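Local coordinates for protein transcriptional regulator, TetR family (Vibrio parahaemolyticus, PDB 3HE0) that probably binds regulatory DNA through an N-terminal helix-turn-helix domain and acts as a dimeric transcription factor of the TetR family, at residues A19-I24 with A67-S72; L58-R63 with N121-L126; Q140-G145 with L150-L155. All coordinates share one frame; numbering follows the deposited sequence.

Contacts 1 and 2 share helix 55-74, the helix that joins the predicted DNA-binding part of a TetR-type regulator to its C-terminal part. Their centres lie about 12 Å apart, and their segments alternate along the chain: contact 1 ties the shared helix back to helix 13-27, whereas contact 2 ties it forward to helix 117-129. They meet physically, with Val62 packing on Ala20, Glu21 and Ile24. Contact 3 follows both in sequence and lies apart, joining helices 132-143 and 152-158, its centre about 29 Å and about 26 Å from those of contacts 1 and 2. Contacts 2 and 3 both border the second subunit, which does not touch the segments of contact 1.

Contact 1 (A19-I24 with A67-S72); sequences AAEQLI and AKRIAS
The guanidinium of Arg69 receives the carboxylate of Glu21 at its edge, not over a face: Glu21 OE1 lies close to the guanidinium plane, and the two flat groups are turned only 17° from each other. The grip falls on one terminal nitrogen, with Arg69 NH1 3.2 Å from Glu21 OE1 and an N-H...O angle of 158°, a fairly straight hydrogen bond that is also a salt bridge. Arg69 NE, at 3.9 Å from the same Glu21 OE1, is too far to add a second bond, so the bridge is carried by one N-H and one oxygen. On the glutamate side NH1 approaches from the anti direction and lies 31° out of the carboxylate plane.

Both side chains have to reach far, because the nearest CA atoms, those of Glu21 and Arg69, are 11.6 Å apart. Glu21 runs extended beyond CG, while Arg69 bends at its second and third torsions and brings NH1 round to the carboxylate. This one ion pair spans helix 13-27, the first helix of the TetR-family helix-turn-helix domain, and helix 55-74, which continues from that domain into the C-terminal part of the chain. The area buried between the two segments is correspondingly small, 61 Å² in all.

Side chains of helix 102-107 touch both partners: Ile106 meets Glu21 and Leu103 meets Arg69. Val66 of helix 55-74 also touches the Glu21 side chain, so the buried glutamate leans on apolar neighbours while its arginine partner is exposed to solvent. Further along helix 55-74, Ser72 OG turns back to its own helix and bonds to Lys68 O at 2.8 Å, a carbonyl that also accepts from Ser72 N on its other face.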
loop_
_atom_site.group_PDB
_atom_site.type_symbol
_atom_site.label_atom_id
_atom_site.label_comp_id
_atom_site.label_asym_id
_atom_site.label_seq_id
_atom_site.Cartn_x
_atom_site.Cartn_y
_atom_site.Cartn_z
ATOM N N ALA A 19 -14.103 -18.377 -6.604
ATOM C CA ALA A 19 -12.948 -19.279 -6.832
ATOM C C ALA A 19 -11.763 -18.487 -7.371
ATOM O O ALA A 19 -10.632 -18.636 -6.895
ATOM C CB ALA A 19 -13.307 -20.398 -7.796
ATOM N N ALA A 20 -12.043 -17.617 -8.343
ATOM C CA ALA A 20 -11.006 -16.843 -9.008
ATOM C C ALA A 20 -10.288 -15.982 -8.006
ATOM O O ALA A 20 -9.068 -15.959 -7.962
ATOM C CB ALA A 20 -11.603 -15.955 -10.092
ATOM N N GLU A 21 -11.066 -15.239 -7.235
ATOM C CA GLU A 21 -10.512 -14.360 -6.191
ATOM C C GLU A 21 -9.678 -15.121 -5.174
ATOM O O GLU A 21 -8.612 -14.658 -4.785
ATOM C CB GLU A 21 -11.632 -13.549 -5.515
ATOM C CG GLU A 21 -12.101 -12.474 -6.449
ATOM C CD GLU A 21 -13.438 -11.875 -6.085
ATOM O OE1 GLU A 21 -13.955 -12.182 -4.995
ATOM O OE2 GLU A 21 -13.963 -11.095 -6.903
ATOM N N GLN A 22 -10.134 -16.306 -4.777
ATOM C CA GLN A 22 -9.349 -17.142 -3.860
ATOM C C GLN A 22 -7.982 -17.493 -4.464
ATOM O O GLN A 22 -6.941 -17.361 -3.791
ATOM C CB GLN A 22 -10.121 -18.410 -3.461
ATOM C CG GLN A 22 -9.384 -19.273 -2.470
ATOM C CD GLN A 22 -9.162 -18.589 -1.142
ATOM O OE1 GLN A 22 -10.011 -17.820 -0.668
ATOM N NE2 GLN A 22 -8.010 -18.843 -0.539
ATOM N N LEU A 23 -7.987 -17.925 -5.725
ATOM C CA LEU A 23 -6.752 -18.314 -6.419
ATOM C C LEU A 23 -5.815 -17.111 -6.609
ATOM O O LEU A 23 -4.595 -17.231 -6.430
ATOM C CB LEU A 23 -7.059 -18.978 -7.775
ATOM C CG LEU A 23 -7.624 -20.410 -7.780
ATOM C CD1 LEU A 23 -7.758 -20.975 -9.203
ATOM C CD2 LEU A 23 -6.806 -21.378 -6.932
ATOM N N ILE A 24 -6.390 -15.957 -6.948
ATOM C CA ILE A 24 -5.609 -14.730 -7.104
ATOM C C ILE A 24 -5.059 -14.265 -5.748
ATOM O O ILE A 24 -3.880 -13.903 -5.644
ATOM C CB ILE A 24 -6.444 -13.613 -7.765
ATOM C CG1 ILE A 24 -6.748 -13.983 -9.221
ATOM C CG2 ILE A 24 -5.717 -12.258 -7.712
ATOM C CD1 ILE A 24 -7.905 -13.217 -9.803
ATOM N N ALA A 67 -13.204 -4.419 -5.633
ATOM C CA ALA A 67 -13.515 -3.013 -5.320
ATOM C C ALA A 67 -14.938 -2.861 -4.732
ATOM O O ALA A 67 -15.171 -2.105 -3.775
ATOM C CB ALA A 67 -13.340 -2.135 -6.565
ATOM N N LYS A 68 -15.891 -3.604 -5.263
ATOM C CA LYS A 68 -17.267 -3.438 -4.784
ATOM C C LYS A 68 -17.394 -3.957 -3.360
ATOM O O LYS A 68 -18.085 -3.381 -2.516
ATOM C CB LYS A 68 -18.251 -4.141 -5.726
ATOM C CG LYS A 68 -19.754 -4.082 -5.286
ATOM C CD LYS A 68 -20.194 -2.660 -4.779
ATOM C CE LYS A 68 -21.549 -2.190 -5.367
ATOM N NZ LYS A 68 -22.654 -3.224 -5.220
ATOM N N ARG A 69 -16.722 -5.058 -3.079
ATOM C CA ARG A 69 -16.798 -5.648 -1.763
ATOM C C ARG A 69 -16.094 -4.767 -0.723
ATOM O O ARG A 69 -16.620 -4.536 0.364
ATOM C CB ARG A 69 -16.189 -7.048 -1.804
ATOM C CG ARG A 69 -17.001 -8.037 -2.680
ATOM C CD ARG A 69 -17.093 -9.343 -2.023
ATOM N NE ARG A 69 -15.934 -10.167 -2.308
ATOM C CZ ARG A 69 -15.289 -10.927 -1.427
ATOM N NH1 ARG A 69 -14.267 -11.651 -1.856
ATOM N NH2 ARG A 69 -15.613 -10.952 -0.130
ATOM N N ILE A 70 -14.921 -4.259 -1.093
ATOM C CA ILE A 70 -14.187 -3.343 -0.232
ATOM C C ILE A 70 -15.097 -2.145 0.087
ATOM O O ILE A 70 -15.325 -1.848 1.270
ATOM C CB ILE A 70 -12.850 -2.945 -0.849
ATOM C CG1 ILE A 70 -11.931 -4.164 -0.848
ATOM C CG2 ILE A 70 -12.186 -1.798 -0.041
ATOM C CD1 ILE A 70 -10.692 -4.000 -1.725
ATOM N N ALA A 71 -15.713 -1.559 -0.936
ATOM C CA ALA A 71 -16.587 -0.387 -0.732
ATOM C C ALA A 71 -17.719 -0.664 0.240
ATOM O O ALA A 71 -17.994 0.161 1.133
ATOM C CB ALA A 71 -17.127 0.152 -2.056
ATOM N N SER A 72 -18.371 -1.824 0.120
ATOM C CA SER A 72 -19.394 -2.152 1.096
ATOM C C SER A 72 -18.807 -2.528 2.464
ATOM O O SER A 72 -19.432 -2.246 3.485
ATOM C CB SER A 72 -20.377 -3.220 0.594
ATOM O OG SER A 72 -19.757 -4.053 -0.356
#

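Contact 2 (L58-R63 with N121-L126); sequences LLEEVR and NKTWEL
Glu60 and Thr123 reach for each other from opposite directions and form the tight part of this contact. Glu60 OE2 lies 2.6 Å from Thr123 OG1, and the same hydroxyl also hydrogen-bonds Thr119 O in its own helix. The other carboxylate oxygen is held as well: Arg63 NH1, one turn further along the same helix, makes a salt bridge to Glu60 OE1 at 2.9 Å, with a bent N-H...O angle of 133°. The carboxylate is thus engaged at both oxygens, one within its own helix and one across the interface. Its route there depends on CG lying anti to the backbone N (chi1 -177°), followed by a bend at the second torsion.

The pair lies between helix 55-74 and helix 117-129, linking the helix that follows the predicted helix-turn-helix to the C-terminal region. The two short segments run nearly parallel, 25° apart in direction, with segment axes 11.1 Å apart at closest approach. Such spacing is wide for a helix pair, and Glu60 spans most of the gap to the short Thr123 side chain. Leu64 of helix 55-74 adds an apolar patch against Thr123 and Leu126.

Elsewhere the fit is slacker. Thr123 CG2 only grazes Arg63 CB at 4.2 Å, and on the exposed side Lys122 NZ stands 4.6 Å from Glu60 OE2, too distant for a salt bridge though perhaps near enough for weak attraction. Phe174 of the second subunit packs against helix 117-129 at Asn121 and Trp124.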
loop_
_atom_site.group_PDB
_atom_site.type_symbol
_atom_site.label_atom_id
_atom_site.label_comp_id
_atom_site.label_asym_id
_atom_site.label_seq_id
_atom_site.Cartn_x
_atom_site.Cartn_y
_atom_site.Cartn_z
ATOM N N LEU A 58 -12.163 -11.930 -17.424
ATOM C CA LEU A 58 -12.332 -12.438 -16.054
ATOM C C LEU A 58 -11.545 -11.593 -15.051
ATOM O O LEU A 58 -12.079 -11.207 -14.036
ATOM C CB LEU A 58 -11.913 -13.897 -15.948
ATOM C CG LEU A 58 -11.920 -14.543 -14.570
ATOM C CD1 LEU A 58 -13.320 -14.547 -13.941
ATOM C CD2 LEU A 58 -11.382 -15.963 -14.769
ATOM N N LEU A 59 -10.284 -11.290 -15.350
ATOM C CA LEU A 59 -9.459 -10.496 -14.406
ATOM C C LEU A 59 -10.082 -9.130 -14.120
ATOM O O LEU A 59 -10.132 -8.689 -12.966
ATOM C CB LEU A 59 -7.985 -10.373 -14.891
ATOM C CG LEU A 59 -7.271 -11.746 -15.011
ATOM C CD1 LEU A 59 -5.809 -11.705 -15.457
ATOM C CD2 LEU A 59 -7.361 -12.518 -13.705
ATOM N N GLU A 60 -10.598 -8.475 -15.149
ATOM C CA GLU A 60 -11.215 -7.161 -14.963
ATOM C C GLU A 60 -12.428 -7.243 -14.064
ATOM O O GLU A 60 -12.687 -6.333 -13.262
ATOM C CB GLU A 60 -11.612 -6.554 -16.317
ATOM C CG GLU A 60 -12.194 -5.146 -16.218
ATOM C CD GLU A 60 -11.218 -4.110 -15.564
ATOM O OE1 GLU A 60 -9.956 -4.271 -15.629
ATOM O OE2 GLU A 60 -11.739 -3.135 -14.959
ATOM N N GLU A 61 -13.182 -8.330 -14.210
ATOM C CA GLU A 61 -14.391 -8.520 -13.431
ATOM C C GLU A 61 -13.990 -8.822 -12.016
ATOM O O GLU A 61 -14.687 -8.449 -11.092
ATOM C CB GLU A 61 -15.243 -9.682 -13.972
ATOM C CG GLU A 61 -15.848 -9.419 -15.323
ATOM C CD GLU A 61 -16.675 -8.146 -15.299
ATOM O OE1 GLU A 61 -17.530 -8.023 -14.388
ATOM O OE2 GLU A 61 -16.434 -7.239 -16.139
ATOM N N VAL A 62 -12.880 -9.511 -11.838
ATOM C CA VAL A 62 -12.362 -9.730 -10.495
ATOM C C VAL A 62 -12.028 -8.370 -9.823
ATOM O O VAL A 62 -12.516 -8.070 -8.739
ATOM C CB VAL A 62 -11.152 -10.719 -10.499
ATOM C CG1 VAL A 62 -10.321 -10.586 -9.235
ATOM C CG2 VAL A 62 -11.654 -12.159 -10.660
ATOM N N ARG A 63 -11.252 -7.531 -10.500
ATOM C CA ARG A 63 -10.903 -6.208 -9.919
ATOM C C ARG A 63 -12.154 -5.458 -9.522
ATOM O O ARG A 63 -12.217 -4.893 -8.424
ATOM C CB ARG A 63 -10.094 -5.342 -10.877
ATOM C CG ARG A 63 -8.744 -5.935 -11.257
ATOM C CD ARG A 63 -8.009 -5.063 -12.279
ATOM N NE ARG A 63 -6.910 -5.824 -12.883
ATOM C CZ ARG A 63 -6.925 -6.380 -14.101
ATOM N NH1 ARG A 63 -7.966 -6.240 -14.940
ATOM N NH2 ARG A 63 -5.864 -7.078 -14.498
ATOM N N ASN A 121 -7.987 3.359 -16.517
ATOM C CA ASN A 121 -8.854 4.485 -16.191
ATOM C C ASN A 121 -10.312 4.075 -16.082
ATOM O O ASN A 121 -11.043 4.612 -15.250
ATOM C CB ASN A 121 -8.695 5.602 -17.218
ATOM C CG ASN A 121 -7.330 6.237 -17.162
ATOM O OD1 ASN A 121 -6.807 6.497 -16.080
ATOM N ND2 ASN A 121 -6.741 6.492 -18.324
ATOM N N LYS A 122 -10.740 3.130 -16.916
ATOM C CA LYS A 122 -12.082 2.578 -16.791
ATOM C C LYS A 122 -12.263 2.032 -15.374
ATOM O O LYS A 122 -13.240 2.363 -14.702
ATOM C CB LYS A 122 -12.349 1.482 -17.842
ATOM C CG LYS A 122 -13.716 0.775 -17.687
ATOM C CD LYS A 122 -14.288 0.206 -19.010
ATOM C CE LYS A 122 -13.719 -1.181 -19.398
ATOM N NZ LYS A 122 -14.328 -2.337 -18.637
ATOM N N THR A 123 -11.301 1.223 -14.922
ATOM C CA THR A 123 -11.404 0.561 -13.618
ATOM C C THR A 123 -11.431 1.615 -12.523
ATOM O O THR A 123 -12.362 1.643 -11.715
ATOM C CB THR A 123 -10.248 -0.443 -13.344
ATOM O OG1 THR A 123 -9.979 -1.240 -14.505
ATOM C CG2 THR A 123 -10.603 -1.367 -12.179
ATOM N N TRP A 124 -10.427 2.500 -12.530
ATOM C CA TRP A 124 -10.345 3.582 -11.551
ATOM C C TRP A 124 -11.671 4.331 -11.474
ATOM O O TRP A 124 -12.228 4.458 -10.399
ATOM C CB TRP A 124 -9.184 4.543 -11.852
ATOM N N GLU A 125 -12.215 4.766 -12.607
ATOM C CA GLU A 125 -13.469 5.556 -12.588
ATOM C C GLU A 125 -14.674 4.772 -12.059
ATOM O O GLU A 125 -15.455 5.296 -11.262
ATOM C CB GLU A 125 -13.780 6.170 -13.968
ATOM C CG GLU A 125 -14.639 7.469 -13.911
ATOM C CD GLU A 125 -14.602 8.317 -15.216
ATOM O OE1 GLU A 125 -15.549 8.202 -16.046
ATOM O OE2 GLU A 125 -13.640 9.112 -15.409
ATOM N N LEU A 126 -14.816 3.514 -12.477
ATOM C CA LEU A 126 -15.920 2.668 -11.984
ATOM C C LEU A 126 -15.799 2.419 -10.474
ATOM O O LEU A 126 -16.794 2.403 -9.749
ATOM C CB LEU A 126 -16.001 1.331 -12.754
ATOM C CG LEU A 126 -16.590 1.367 -14.181
ATOM C CD1 LEU A 126 -16.571 -0.014 -14.816
ATOM C CD2 LEU A 126 -18.013 1.936 -14.208
#

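Contact 3 (Q140-G145 with L150-L155); sequences QGKEEG and LDNEVL
Two helices meet across the connection of residues 144-151, the C-terminal end of helix 132-143 and the capped start of helix 152-158, and Lys142 bridges them by reaching Leu150 and Asn152. Its ammonium hydrogen-bonds to two carbonyl oxygens: Lys142 NZ is 2.9 Å from Leu150 O and 2.7 Å from Asn152 OD1. It comes in tilted from both carbonyl planes, by 31° and 34° respectively. A bend at the lysine's third torsion brings NZ to the two oxygens, while its CE rests on Leu155 CD1 at 4.0 Å.

The ends of both helices carry standard caps. Gly145 closes the first as a Schellman motif, its positive phi suiting glycine, and Asp151 is the N-cap of the second, accepting from Glu153 N at Asp151 OD2 over 2.6 Å. The amide of Asn152 is fixed at both ends, since its ND2 bonds to Asp135 and Asn139 on helix 132-143.

A glycerol, probably from the crystallisation liquor, also bonds to Lys142 NZ. At the start of helix 152-158, Tyr175 of the second subunit packs on Asp151, Glu153 and Val154, and Lys169 of that subunit forms a salt bridge with Glu153.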
loop_
_atom_site.group_PDB
_atom_site.type_symbol
_atom_site.label_atom_id
_atom_site.label_comp_id
_atom_site.label_asym_id
_atom_site.label_seq_id
_atom_site.Cartn_x
_atom_site.Cartn_y
_atom_site.Cartn_z
ATOM N N GLN A 140 -19.561 16.841 3.043
ATOM C CA GLN A 140 -20.321 17.435 4.114
ATOM C C GLN A 140 -19.414 18.156 5.093
ATOM O O GLN A 140 -19.679 19.304 5.493
ATOM C CB GLN A 140 -21.134 16.368 4.823
ATOM C CG GLN A 140 -22.080 16.948 5.807
ATOM C CD GLN A 140 -23.033 15.930 6.376
ATOM O OE1 GLN A 140 -23.217 14.840 5.813
ATOM N NE2 GLN A 140 -23.644 16.272 7.511
ATOM N N GLY A 141 -18.320 17.499 5.442
ATOM C CA GLY A 141 -17.316 18.104 6.281
ATOM C C GLY A 141 -16.784 19.404 5.743
ATOM O O GLY A 141 -16.586 20.338 6.512
ATOM N N LYS A 142 -16.517 19.460 4.439
ATOM C CA LYS A 142 -15.998 20.685 3.823
ATOM C C LYS A 142 -17.092 21.737 3.815
ATOM O O LYS A 142 -16.829 22.885 4.135
ATOM C CB LYS A 142 -15.453 20.445 2.400
ATOM C CG LYS A 142 -14.077 19.761 2.359
ATOM C CD LYS A 142 -13.548 19.605 0.934
ATOM C CE LYS A 142 -14.157 18.441 0.183
ATOM N NZ LYS A 142 -13.566 18.278 -1.185
ATOM N N GLU A 143 -18.316 21.337 3.480
ATOM C CA GLU A 143 -19.433 22.262 3.457
ATOM C C GLU A 143 -19.614 22.882 4.836
ATOM O O GLU A 143 -19.905 24.075 4.958
ATOM C CB GLU A 143 -20.708 21.548 2.979
ATOM C CG GLU A 143 -20.627 21.174 1.469
ATOM C CD GLU A 143 -21.591 20.062 0.998
ATOM O OE1 GLU A 143 -22.522 19.697 1.748
ATOM O OE2 GLU A 143 -21.415 19.568 -0.147
ATOM N N GLU A 144 -19.392 22.080 5.875
ATOM C CA GLU A 144 -19.568 22.538 7.260
ATOM C C GLU A 144 -18.378 23.296 7.819
ATOM O O GLU A 144 -18.397 23.696 8.972
ATOM C CB GLU A 144 -19.894 21.348 8.176
ATOM C CG GLU A 144 -21.315 20.834 7.982
ATOM C CD GLU A 144 -21.583 19.491 8.663
ATOM O OE1 GLU A 144 -20.750 19.017 9.456
ATOM O OE2 GLU A 144 -22.661 18.903 8.409
ATOM N N GLY A 145 -17.328 23.471 7.025
ATOM C CA GLY A 145 -16.147 24.186 7.483
ATOM C C GLY A 145 -15.290 23.395 8.459
ATOM O O GLY A 145 -14.413 23.959 9.119
ATOM N N LEU A 150 -9.643 20.351 0.505
ATOM C CA LEU A 150 -8.765 19.662 -0.423
ATOM C C LEU A 150 -9.643 18.708 -1.180
ATOM O O LEU A 150 -10.714 18.341 -0.688
ATOM C CB LEU A 150 -7.643 18.934 0.351
ATOM C CG LEU A 150 -6.707 19.834 1.183
ATOM C CD1 LEU A 150 -5.681 19.010 1.983
ATOM C CD2 LEU A 150 -5.966 20.885 0.317
ATOM N N ASP A 151 -9.224 18.300 -2.364
ATOM C CA ASP A 151 -9.963 17.266 -3.094
ATOM C C ASP A 151 -10.159 16.050 -2.202
ATOM O O ASP A 151 -9.259 15.714 -1.393
ATOM C CB ASP A 151 -9.188 16.828 -4.348
ATOM C CG ASP A 151 -9.974 15.812 -5.218
ATOM O OD1 ASP A 151 -10.693 16.259 -6.143
ATOM O OD2 ASP A 151 -9.903 14.573 -4.963
ATOM N N ASN A 152 -11.296 15.372 -2.380
ATOM C CA ASN A 152 -11.605 14.167 -1.615
ATOM C C ASN A 152 -10.546 13.067 -1.775
ATOM O O ASN A 152 -10.335 12.280 -0.867
ATOM C CB ASN A 152 -12.998 13.612 -1.983
ATOM C CG ASN A 152 -14.140 14.525 -1.545
ATOM O OD1 ASN A 152 -13.923 15.573 -0.955
ATOM N ND2 ASN A 152 -15.369 14.115 -1.836
ATOM N N GLU A 153 -9.870 13.029 -2.916
ATOM C CA GLU A 153 -8.765 12.090 -3.129
ATOM C C GLU A 153 -7.581 12.369 -2.203
ATOM O O GLU A 153 -6.914 11.425 -1.739
ATOM C CB GLU A 153 -8.282 12.127 -4.590
ATOM C CG GLU A 153 -9.205 11.372 -5.567
ATOM C CD GLU A 153 -9.284 9.865 -5.272
ATOM O OE1 GLU A 153 -8.256 9.282 -4.832
ATOM O OE2 GLU A 153 -10.377 9.256 -5.476
ATOM N N VAL A 154 -7.336 13.656 -1.931
ATOM C CA VAL A 154 -6.245 14.062 -1.037
ATOM C C VAL A 154 -6.676 13.786 0.415
ATOM O O VAL A 154 -5.950 13.184 1.193
ATOM C CB VAL A 154 -5.878 15.524 -1.259
ATOM C CG1 VAL A 154 -4.808 16.022 -0.238
ATOM C CG2 VAL A 154 -5.404 15.731 -2.697
ATOM N N LEU A 155 -7.892 14.183 0.771
ATOM C CA LEU A 155 -8.401 13.910 2.104
ATOM C C LEU A 155 -8.348 12.393 2.387
ATOM O O LEU A 155 -7.925 11.957 3.458
ATOM C CB LEU A 155 -9.824 14.455 2.245
ATOM C CG LEU A 155 -9.968 15.981 2.156
ATOM C CD1 LEU A 155 -11.459 16.367 2.221
ATOM C CD2 LEU A 155 -9.137 16.690 3.244
#